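Local coordinates for leucine-rich repeat protein (Bacteroides thetaiotaomicron, PDB 4ECN) that is of unknown function but, as an extracellular leucine-rich repeat protein, probably binds other proteins, at residues I552-Y557 with L577-H582. Numbering follows the deposited sequence.
Sequences IFYMGY and LLDCVH
F553 and D579 knit together two neighbouring rungs of the leucine-rich repeat solenoid, strands 552-554 and 577-579, which run parallel at 6° in its long sheet. F553 N donates to L577 O, D579 N returns a bond to F553 O at 3.1 Å, and M555 N reaches D579 O, the alternating pattern of a parallel pair. The tight part lies along these strands. On the sheet face carrying I552, Y554, L577 and D579, L577 extends to the Y554 ring with CG anti to its own N (chi1 -178°), and CD2 lies over one face of that ring, 3.9 Å from its centroid, and against I552 CG2. D579 OD2 comes to the edge of that same ring, in its plane. The hydroxyl of Y554 is held by R384 O. On the other face, F553 CD2 lies beside L578 CD1; helix 530-542 packs over this side through W537. Just past the strand ends, the selenium of selenomethionine M555 (SE) meets C580 SG at 3.7 Å.

Beyond the strands, past G556, the pairing continues in loop form: Y557 N binds V581 O at 2.8 Å. The looser, partly exposed end is H582, whose ring lies nearly parallel to that of Y557, planes 9° apart but slid so that they barely overlap. Y557 CE1 sits over a face of the imidazole, H582 CB over a face of the phenol, while Y604 stacks on H582. Replacing Y557 with an alanine would probably leave H582 without its flanking phenol and V581 CG2 without the CE2 it touches. The carboxylate of D579 ties the two parts together: OD2 takes a weak bond from G556 N, while OD1 closes an Asx turn, met from above the carboxylate plane by V581 N at 3.2 Å.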
loop_
_atom_site.group_PDB
_atom_site.type_symbol
_atom_site.label_atom_id
_atom_site.label_comp_id
_atom_site.label_asym_id
_atom_site.label_seq_id
_atom_site.Cartn_x
_atom_site.Cartn_y
_atom_site.Cartn_z
ATOM N N ILE A 552 -19.079 -2.350 -1.446
ATOM C CA ILE A 552 -18.097 -1.282 -1.221
ATOM C C ILE A 552 -17.669 -0.713 -2.551
ATOM O O ILE A 552 -17.191 -1.442 -3.421
ATOM C CB ILE A 552 -16.880 -1.814 -0.415
ATOM C CG1 ILE A 552 -17.323 -2.332 0.979
ATOM C CG2 ILE A 552 -15.764 -0.774 -0.311
ATOM C CD1 ILE A 552 -16.436 -3.320 1.552
ATOM N N PHE A 553 -17.809 0.596 -2.703
ATOM C CA PHE A 553 -17.371 1.240 -3.917
ATOM C C PHE A 553 -16.536 2.505 -3.568
ATOM O O PHE A 553 -17.056 3.477 -3.027
ATOM C CB PHE A 553 -18.579 1.552 -4.805
ATOM C CG PHE A 553 -18.263 2.047 -6.196
ATOM C CD1 PHE A 553 -17.216 1.497 -6.927
ATOM C CD2 PHE A 553 -19.070 2.993 -6.812
ATOM C CE1 PHE A 553 -16.929 1.951 -8.210
ATOM C CE2 PHE A 553 -18.794 3.439 -8.104
ATOM C CZ PHE A 553 -17.727 2.914 -8.798
ATOM N N TYR A 554 -15.217 2.431 -3.820
ATOM C CA TYR A 554 -14.264 3.528 -3.694
ATOM C C TYR A 554 -13.987 4.098 -5.058
ATOM O O TYR A 554 -13.425 3.393 -5.892
ATOM C CB TYR A 554 -12.941 3.068 -3.058
ATOM C CG TYR A 554 -12.972 2.631 -1.615
ATOM C CD1 TYR A 554 -13.016 3.570 -0.584
ATOM C CD2 TYR A 554 -12.773 1.295 -1.269
ATOM C CE1 TYR A 554 -12.940 3.183 0.755
ATOM C CE2 TYR A 554 -12.694 0.899 0.069
ATOM C CZ TYR A 554 -12.794 1.846 1.077
ATOM O OH TYR A 554 -12.717 1.476 2.393
HETATM N N MSE A 555 -14.383 5.336 -5.324
HETATM C CA MSE A 555 -14.106 5.955 -6.624
HETATM C C MSE A 555 -13.678 7.437 -6.441
HETATM O O MSE A 555 -13.957 8.289 -7.282
HETATM C CB MSE A 555 -15.295 5.830 -7.580
HETATM C CG MSE A 555 -16.609 6.288 -6.984
HETATM SE SE MSE A 555 -17.795 6.846 -8.387
HETATM C CE MSE A 555 -16.945 8.547 -8.847
ATOM N N GLY A 556 -12.933 7.702 -5.379
ATOM C CA GLY A 556 -12.420 9.033 -5.096
ATOM C C GLY A 556 -11.286 9.447 -6.008
ATOM O O GLY A 556 -10.714 8.608 -6.695
ATOM N N TYR A 557 -10.962 10.751 -6.028
ATOM C CA TYR A 557 -9.874 11.365 -6.801
ATOM C C TYR A 557 -9.992 11.056 -8.277
ATOM O O TYR A 557 -8.990 10.792 -8.934
ATOM C CB TYR A 557 -8.513 10.908 -6.286
ATOM C CG TYR A 557 -8.251 11.306 -4.853
ATOM C CD1 TYR A 557 -7.646 12.521 -4.549
ATOM C CD2 TYR A 557 -8.601 10.464 -3.798
ATOM C CE1 TYR A 557 -7.400 12.894 -3.232
ATOM C CE2 TYR A 557 -8.368 10.833 -2.476
ATOM C CZ TYR A 557 -7.764 12.049 -2.200
ATOM O OH TYR A 557 -7.478 12.413 -0.913
ATOM N N LEU A 577 -20.918 1.191 1.255
ATOM C CA LEU A 577 -19.849 2.207 1.322
ATOM C C LEU A 577 -19.734 2.907 -0.001
ATOM O O LEU A 577 -19.642 2.247 -1.030
ATOM C CB LEU A 577 -18.481 1.612 1.727
ATOM C CG LEU A 577 -17.298 2.579 1.868
ATOM C CD1 LEU A 577 -16.319 2.073 2.877
ATOM C CD2 LEU A 577 -16.605 2.848 0.529
ATOM N N LEU A 578 -19.672 4.237 0.031
ATOM C CA LEU A 578 -19.504 5.032 -1.171
ATOM C C LEU A 578 -18.570 6.194 -0.895
ATOM O O LEU A 578 -18.844 6.994 -0.007
ATOM C CB LEU A 578 -20.848 5.524 -1.702
ATOM C CG LEU A 578 -20.785 6.388 -2.933
ATOM C CD1 LEU A 578 -20.404 5.569 -4.158
ATOM C CD2 LEU A 578 -22.101 7.071 -3.157
ATOM N N ASP A 579 -17.458 6.260 -1.655
ATOM C CA ASP A 579 -16.420 7.279 -1.630
ATOM C C ASP A 579 -16.385 7.985 -2.980
ATOM O O ASP A 579 -16.035 7.360 -3.975
ATOM C CB ASP A 579 -15.049 6.645 -1.298
ATOM C CG ASP A 579 -13.831 7.407 -1.817
ATOM O OD1 ASP A 579 -13.776 8.624 -1.630
ATOM O OD2 ASP A 579 -12.919 6.766 -2.384
ATOM N N CYS A 580 -16.730 9.278 -3.012
ATOM C CA CYS A 580 -16.697 10.138 -4.190
ATOM C C CYS A 580 -15.931 11.389 -3.898
ATOM O O CYS A 580 -16.202 12.436 -4.493
ATOM C CB CYS A 580 -18.102 10.469 -4.657
ATOM S SG CYS A 580 -18.839 9.181 -5.663
ATOM N N VAL A 581 -14.968 11.307 -3.001
ATOM C CA VAL A 581 -14.189 12.478 -2.658
ATOM C C VAL A 581 -13.340 12.879 -3.859
ATOM O O VAL A 581 -13.001 12.040 -4.694
ATOM C CB VAL A 581 -13.337 12.273 -1.391
ATOM C CG1 VAL A 581 -14.192 11.717 -0.269
ATOM C CG2 VAL A 581 -12.139 11.372 -1.653
ATOM N N HIS A 582 -13.048 14.177 -3.953
ATOM C CA HIS A 582 -12.186 14.796 -4.949
ATOM C C HIS A 582 -12.553 14.379 -6.379
ATOM O O HIS A 582 -11.704 13.969 -7.188
ATOM C CB HIS A 582 -10.715 14.502 -4.662
ATOM C CG HIS A 582 -10.269 15.134 -3.386
ATOM N ND1 HIS A 582 -10.331 14.453 -2.188
ATOM C CD2 HIS A 582 -9.827 16.390 -3.154
ATOM C CE1 HIS A 582 -9.893 15.296 -1.268
ATOM N NE2 HIS A 582 -9.589 16.479 -1.798
#